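Local coordinates for hypothetical protein Paer03002360 (Pseudomonas aeruginosa, PDB 2ERV), which removes the primary fatty acyl chain from the 3 position of lipid A in the bacterial outer membrane by hydrolysing its ester bond, at residues S61-F66 against N103-I108; I125-A130 against D137-Y142. All blocks are in the same frame, centred on the assembly; numbering follows the deposited sequence.

Overall arrangement
The chain runs up and down an antiparallel beta barrel, and the two contacts are met in series, neither nested nor crossing. Strand 57-70 supplies 61-66; the chain then forms strand 75-88, passes a loop region and returns in strand 102-114, where 103-108 closes contact 1 across the barrel interior. Strand 119-128 follows and turns through the loop 129-138 into strand 139-149, so contact 2 closes a hairpin between 125-130 and 137-142. Strands 102-114 and 119-128 are neighbours and join the two contacts directly: Asp-106 lies beside His-126, and the interior residues Glu-105 and Tyr-127 meet. Contact 1 lies within the barrel interior, whereas contact 2 carries the catalytic triad on the outer face.

Contact 1. Residues S61-F66 against N103-I108. With CA (calcium ion), chain C.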
loop_
_atom_site.group_PDB
_atom_site.type_symbol
_atom_site.label_atom_id
_atom_site.label_comp_id
_atom_site.label_asym_id
_atom_site.label_seq_id
_atom_site.Cartn_x
_atom_site.Cartn_y
_atom_site.Cartn_z
ATOM N N SER A 61 2.360 -8.574 -2.203
ATOM C CA SER A 61 2.747 -7.492 -3.105
ATOM C C SER A 61 4.113 -6.938 -2.728
ATOM O O SER A 61 4.608 -7.100 -1.601
ATOM C CB SER A 61 1.670 -6.403 -3.052
ATOM O OG SER A 61 1.578 -5.935 -1.734
ATOM N N PHE A 62 4.761 -6.333 -3.705
ATOM C CA PHE A 62 6.042 -5.742 -3.506
ATOM C C PHE A 62 6.176 -4.494 -4.389
ATOM O O PHE A 62 5.887 -4.551 -5.574
ATOM C CB PHE A 62 7.149 -6.731 -3.865
ATOM C CG PHE A 62 8.508 -6.170 -3.638
ATOM C CD1 PHE A 62 9.072 -6.201 -2.371
ATOM C CD2 PHE A 62 9.196 -5.548 -4.680
ATOM C CE1 PHE A 62 10.313 -5.646 -2.147
ATOM C CE2 PHE A 62 10.443 -4.998 -4.447
ATOM C CZ PHE A 62 10.999 -5.065 -3.194
ATOM N N ALA A 63 6.603 -3.372 -3.801
ATOM C CA ALA A 63 6.683 -2.093 -4.514
ATOM C C ALA A 63 7.833 -1.238 -4.037
ATOM O O ALA A 63 8.107 -1.196 -2.817
ATOM C CB ALA A 63 5.325 -1.282 -4.354
ATOM N N PRO A 64 8.515 -0.552 -4.979
ATOM C CA PRO A 64 9.302 0.615 -4.604
ATOM C C PRO A 64 8.294 1.714 -4.317
ATOM O O PRO A 64 7.294 1.858 -5.056
ATOM C CB PRO A 64 10.125 0.943 -5.878
ATOM C CG PRO A 64 9.366 0.282 -7.048
ATOM C CD PRO A 64 8.570 -0.822 -6.437
ATOM N N VAL A 65 8.501 2.442 -3.230
ATOM C CA VAL A 65 7.594 3.530 -2.855
ATOM C C VAL A 65 8.428 4.806 -2.653
ATOM O O VAL A 65 9.301 4.838 -1.783
ATOM C CB VAL A 65 6.833 3.211 -1.526
ATOM C CG1 VAL A 65 5.861 4.332 -1.157
ATOM C CG2 VAL A 65 6.070 1.835 -1.629
ATOM N N PHE A 66 8.136 5.844 -3.422
ATOM C CA PHE A 66 8.808 7.152 -3.285
ATOM C C PHE A 66 8.117 7.940 -2.197
ATOM O O PHE A 66 6.908 7.867 -2.057
ATOM C CB PHE A 66 8.726 7.932 -4.609
ATOM C CG PHE A 66 9.665 7.376 -5.669
ATOM C CD1 PHE A 66 10.994 7.814 -5.735
ATOM C CD2 PHE A 66 9.234 6.376 -6.531
ATOM C CE1 PHE A 66 11.872 7.279 -6.674
ATOM C CE2 PHE A 66 10.105 5.838 -7.494
ATOM C CZ PHE A 66 11.419 6.299 -7.552
ATOM N N ASN A 103 -1.238 -8.860 -10.817
ATOM C CA ASN A 103 -1.786 -7.520 -10.991
ATOM C C ASN A 103 -0.737 -6.497 -10.628
ATOM O O ASN A 103 0.188 -6.808 -9.865
ATOM C CB ASN A 103 -3.033 -7.308 -10.104
ATOM C CG ASN A 103 -4.283 -7.974 -10.656
ATOM O OD1 ASN A 103 -4.933 -7.422 -11.542
ATOM N ND2 ASN A 103 -4.621 -9.160 -10.149
ATOM N N PHE A 104 -0.896 -5.268 -11.133
ATOM C CA PHE A 104 -0.042 -4.165 -10.706
ATOM C C PHE A 104 -0.645 -3.617 -9.412
ATOM O O PHE A 104 -1.811 -3.839 -9.131
ATOM C CB PHE A 104 -0.011 -3.053 -11.757
ATOM C CG PHE A 104 0.527 -3.489 -13.116
ATOM C CD1 PHE A 104 1.887 -3.406 -13.391
ATOM C CD2 PHE A 104 -0.333 -3.936 -14.111
ATOM C CE1 PHE A 104 2.393 -3.808 -14.640
ATOM C CE2 PHE A 104 0.169 -4.327 -15.383
ATOM C CZ PHE A 104 1.548 -4.263 -15.625
ATOM N N GLU A 105 0.170 -2.927 -8.634
ATOM C CA GLU A 105 -0.263 -2.244 -7.423
ATOM C C GLU A 105 0.103 -0.791 -7.616
ATOM O O GLU A 105 1.278 -0.522 -7.757
ATOM C CB GLU A 105 0.554 -2.734 -6.223
ATOM C CG GLU A 105 0.169 -2.087 -4.884
ATOM C CD GLU A 105 0.996 -2.620 -3.716
ATOM O OE1 GLU A 105 2.250 -2.544 -3.810
ATOM O OE2 GLU A 105 0.396 -3.147 -2.708
ATOM N N ASP A 106 -0.873 0.124 -7.663
ATOM C CA ASP A 106 -0.616 1.581 -7.708
ATOM C C ASP A 106 -1.081 2.188 -6.408
ATOM O O ASP A 106 -2.218 1.925 -5.988
ATOM C CB ASP A 106 -1.443 2.235 -8.825
ATOM C CG ASP A 106 -1.021 1.788 -10.215
ATOM O OD1 ASP A 106 0.191 1.728 -10.526
ATOM O OD2 ASP A 106 -1.842 1.382 -11.052
ATOM N N ARG A 107 -0.227 2.980 -5.752
ATOM C CA ARG A 107 -0.584 3.470 -4.432
ATOM C C ARG A 107 -0.189 4.925 -4.230
ATOM O O ARG A 107 0.805 5.400 -4.814
ATOM C CB ARG A 107 0.110 2.624 -3.352
ATOM C CG ARG A 107 1.560 2.326 -3.693
ATOM C CD ARG A 107 2.143 1.196 -2.886
ATOM N NE ARG A 107 2.282 1.598 -1.494
ATOM C CZ ARG A 107 2.757 0.792 -0.552
ATOM N NH1 ARG A 107 3.076 -0.454 -0.840
ATOM N NH2 ARG A 107 2.898 1.237 0.662
ATOM N N ILE A 108 -0.975 5.618 -3.417
ATOM C CA ILE A 108 -0.595 6.933 -2.847
ATOM C C ILE A 108 -0.893 6.932 -1.369
ATOM O O ILE A 108 -1.633 6.083 -0.887
ATOM C CB ILE A 108 -1.350 8.096 -3.499
ATOM C CG1 ILE A 108 -2.857 7.861 -3.434
ATOM C CG2 ILE A 108 -0.933 8.248 -4.930
ATOM C CD1 ILE A 108 -3.679 9.130 -3.572
HETATM CA CA CA C . -1.022 2.366 -13.144
#
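Glu-105 and Arg-107 reach inward from 103-108 to meet Ser-61, Ala-63 and Val-65 inside the antiparallel beta barrel of this outer membrane enzyme. The two strands are not hydrogen-bonded to each other: strand 75-88 lies between them in the sheet. Their axes come within 8.0 Å and run in broadly the same direction at 46°, and the contact is made chiefly by side chains.

Along 103-108 the first to touch is Glu-105. With CG anti to the backbone N (chi1 -179°) and the chain extended beyond it, the carboxylate is carried straight into the lumen. OE2 lies 3.2 Å from Ser-61 OG, a possible but unsettled hydrogen bond, since the serine proton has another acceptor within reach; the stronger partner of OE2 is Arg-18, by a salt bridge. OE1 abuts Ala-63 CB at 3.4 Å, a contact with a methyl group that offers it no hydrogen bond.

Asp-106 faces the other way, onto the outer surface of the barrel beside His-126, and its OD2 binds the calcium ion at 2.5 Å. One strand thus serves a polar interior and an exterior metal site with successive residues.

Arg-107 turns inward again and bends at its third torsion (chi3 -69°). Its NH1 makes a salt bridge with Asp-42 OD2 and a long one, 3.7 Å, with Glu-105 OE1 of its own strand. With Arg-18 and Arg-107 close by, the buried carboxylates of Glu-105 and Asp-42 are probably ionised. Ala-63 CB packs loosely near NH1. Val-65 crosses the arginine chain at about a right angle and lays CG2 over the centre of one guanidinium face, 3.6 Å from Arg-107 CZ.

Contact 2. Residues I125-A130 against D137-Y142; sequences IHYSNA and DGIESY. With CXE (pentaethylene glycol monodecyl ether), chain E.
His-126 ND1 donates to Glu-140 OE2 at 2.7 Å, and at the other nitrogen of the same ring His-126 NE2 lies 2.7 Å from Ser-128 OG, a hydrogen bond in which either could be the donor. Together they form the Ser-His-Glu catalytic triad. Glu-140 uses the anti lone pair of OE2; its carboxylate is only 14° from the imidazole plane and meets the ring at its edge. A bend at chi2 (79°) folds the glutamate chain back alongside the histidine. Neighbouring Asn-129, critical for activity, is held through ND2 by Lys-133 O and Ser-100 OG.

The triad sits on an antiparallel hairpin. Ile-125 and Ser-141 form a hydrogen-bonded pair, in which Ile-125 N to Ser-141 O and Ser-141 N to Ile-125 O are both 2.9 Å, and Tyr-127 and Ile-139 form another, with Tyr-127 N 2.8 Å from Ile-139 O. Between them His-126 and Glu-140 are a non-hydrogen-bonded pair, side chains on the same face. Gly-138, at positive phi, brings its CA within 3.0 Å of Tyr-127 O.

On the opposite, interior face Tyr-127 CB packs at 4.1 Å on Ile-139 CG2, while Ser-141 OG is hydrogen-bonded with Thr-16 OG1.

Held at both nitrogens, the imidazole is fixed in its rotation and links the carboxylate to the serine hydroxyl, as expected of a charge relay that readies Ser-128 to attack the lipid A ester.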
loop_
_atom_site.group_PDB
_atom_site.type_symbol
_atom_site.label_atom_id
_atom_site.label_comp_id
_atom_site.label_asym_id
_atom_site.label_seq_id
_atom_site.Cartn_x
_atom_site.Cartn_y
_atom_site.Cartn_z
ATOM N N ILE A 125 -4.772 2.274 -2.352
ATOM C CA ILE A 125 -4.051 1.373 -3.240
ATOM C C ILE A 125 -5.035 0.783 -4.217
ATOM O O ILE A 125 -6.145 0.417 -3.831
ATOM C CB ILE A 125 -3.343 0.223 -2.469
ATOM C CG1 ILE A 125 -2.492 0.802 -1.320
ATOM C CG2 ILE A 125 -2.505 -0.591 -3.447
ATOM C CD1 ILE A 125 -1.895 -0.250 -0.394
ATOM N N HIS A 126 -4.634 0.735 -5.484
ATOM C CA HIS A 126 -5.456 0.106 -6.526
ATOM C C HIS A 126 -4.732 -1.028 -7.239
ATOM O O HIS A 126 -3.534 -0.933 -7.531
ATOM C CB HIS A 126 -5.884 1.190 -7.538
ATOM C CG HIS A 126 -6.353 0.646 -8.855
ATOM N ND1 HIS A 126 -7.624 0.137 -9.042
ATOM C CD2 HIS A 126 -5.733 0.565 -10.060
ATOM C CE1 HIS A 126 -7.759 -0.247 -10.307
ATOM N NE2 HIS A 126 -6.618 -0.018 -10.937
ATOM N N TYR A 127 -5.459 -2.093 -7.537
ATOM C CA TYR A 127 -4.850 -3.240 -8.175
ATOM C C TYR A 127 -5.616 -3.548 -9.457
ATOM O O TYR A 127 -6.843 -3.657 -9.424
ATOM C CB TYR A 127 -4.962 -4.478 -7.256
ATOM C CG TYR A 127 -4.220 -4.356 -5.942
ATOM C CD1 TYR A 127 -2.906 -4.824 -5.822
ATOM C CD2 TYR A 127 -4.838 -3.786 -4.822
ATOM C CE1 TYR A 127 -2.210 -4.724 -4.599
ATOM C CE2 TYR A 127 -4.157 -3.703 -3.586
ATOM C CZ TYR A 127 -2.845 -4.166 -3.498
ATOM O OH TYR A 127 -2.149 -4.086 -2.296
ATOM N N SER A 128 -4.914 -3.668 -10.583
ATOM C CA SER A 128 -5.575 -4.098 -11.846
ATOM C C SER A 128 -4.501 -4.573 -12.808
ATOM O O SER A 128 -3.354 -4.503 -12.469
ATOM C CB SER A 128 -6.469 -3.013 -12.456
ATOM O OG SER A 128 -5.718 -1.823 -12.691
ATOM N N ASN A 129 -4.877 -5.034 -14.004
ATOM C CA ASN A 129 -3.925 -5.716 -14.881
ATOM C C ASN A 129 -3.682 -4.980 -16.216
ATOM O O ASN A 129 -3.049 -5.525 -17.145
ATOM C CB ASN A 129 -4.328 -7.218 -15.069
ATOM C CG ASN A 129 -5.678 -7.397 -15.788
ATOM O OD1 ASN A 129 -5.995 -6.685 -16.767
ATOM N ND2 ASN A 129 -6.470 -8.339 -15.320
ATOM N N ALA A 130 -4.118 -3.721 -16.265
ATOM C CA ALA A 130 -3.960 -2.835 -17.416
ATOM C C ALA A 130 -4.644 -3.356 -18.680
ATOM O O ALA A 130 -4.203 -3.038 -19.804
ATOM C CB ALA A 130 -2.509 -2.529 -17.673
ATOM N N ASP A 137 -11.637 -6.197 -13.357
ATOM C CA ASP A 137 -12.533 -5.302 -12.627
ATOM C C ASP A 137 -11.736 -4.294 -11.768
ATOM O O ASP A 137 -12.256 -3.247 -11.382
ATOM C CB ASP A 137 -13.474 -6.058 -11.708
ATOM C CG ASP A 137 -14.600 -6.774 -12.433
ATOM O OD1 ASP A 137 -14.758 -6.630 -13.671
ATOM O OD2 ASP A 137 -15.420 -7.474 -11.794
ATOM N N GLY A 138 -10.499 -4.645 -11.459
ATOM C CA GLY A 138 -9.664 -3.922 -10.477
ATOM C C GLY A 138 -10.263 -4.030 -9.072
ATOM O O GLY A 138 -11.437 -4.350 -8.914
ATOM N N ILE A 139 -9.476 -3.715 -8.046
ATOM C CA ILE A 139 -10.018 -3.571 -6.698
ATOM C C ILE A 139 -9.104 -2.573 -5.947
ATOM O O ILE A 139 -7.929 -2.365 -6.313
ATOM C CB ILE A 139 -10.028 -4.939 -5.969
ATOM C CG1 ILE A 139 -10.895 -4.913 -4.660
ATOM C CG2 ILE A 139 -8.617 -5.398 -5.721
ATOM C CD1 ILE A 139 -11.164 -6.301 -4.050
ATOM N N GLU A 140 -9.642 -1.979 -4.889
ATOM C CA GLU A 140 -8.937 -0.907 -4.198
ATOM C C GLU A 140 -9.006 -1.178 -2.717
ATOM O O GLU A 140 -9.939 -1.869 -2.268
ATOM C CB GLU A 140 -9.611 0.447 -4.468
ATOM C CG GLU A 140 -9.514 0.970 -5.922
ATOM C CD GLU A 140 -10.518 0.319 -6.885
ATOM O OE1 GLU A 140 -11.725 0.271 -6.545
ATOM O OE2 GLU A 140 -10.093 -0.136 -8.002
ATOM N N SER A 141 -8.058 -0.604 -1.981
ATOM C CA SER A 141 -8.041 -0.659 -0.517
ATOM C C SER A 141 -7.714 0.774 -0.023
ATOM O O SER A 141 -6.721 1.390 -0.433
ATOM C CB SER A 141 -6.988 -1.674 -0.022
ATOM O OG SER A 141 -6.885 -1.668 1.418
ATOM N N TYR A 142 -8.595 1.321 0.801
ATOM C CA TYR A 142 -8.396 2.649 1.422
ATOM C C TYR A 142 -8.190 2.438 2.917
ATOM O O TYR A 142 -9.116 1.996 3.609
ATOM C CB TYR A 142 -9.646 3.527 1.191
ATOM C CG TYR A 142 -10.021 3.655 -0.286
ATOM C CD1 TYR A 142 -9.427 4.633 -1.083
ATOM C CD2 TYR A 142 -10.975 2.820 -0.866
ATOM C CE1 TYR A 142 -9.736 4.761 -2.449
ATOM C CE2 TYR A 142 -11.316 2.957 -2.221
ATOM C CZ TYR A 142 -10.682 3.939 -2.996
ATOM O OH TYR A 142 -10.957 4.094 -4.345
HETATM C C10 CXE E . -14.077 0.612 8.435
HETATM O O11 CXE E . -12.753 0.497 7.910
HETATM C C12 CXE E . -12.396 1.671 7.189
HETATM C C13 CXE E . -11.185 2.334 7.839
HETATM O O14 CXE E . -10.388 2.876 6.788
HETATM C C15 CXE E . -10.091 4.256 6.939
HETATM C C16 CXE E . -10.069 4.893 5.566
HETATM O O17 CXE E . -8.942 5.744 5.506
HETATM C C18 CXE E . -9.123 6.823 4.595
HETATM C C19 CXE E . -8.062 6.782 3.505
HETATM O O20 CXE E . -8.698 7.076 2.261
HETATM C C21 CXE E . -8.200 8.244 1.596
HETATM C C22 CXE E . -6.717 8.056 1.334
HETATM O O23 CXE E . -6.229 9.053 0.441
HETATM C C24 CXE E . -4.806 9.026 0.407
HETATM C C25 CXE E . -4.368 10.465 0.545
HETATM O O26 CXE E . -3.151 10.622 -0.151
#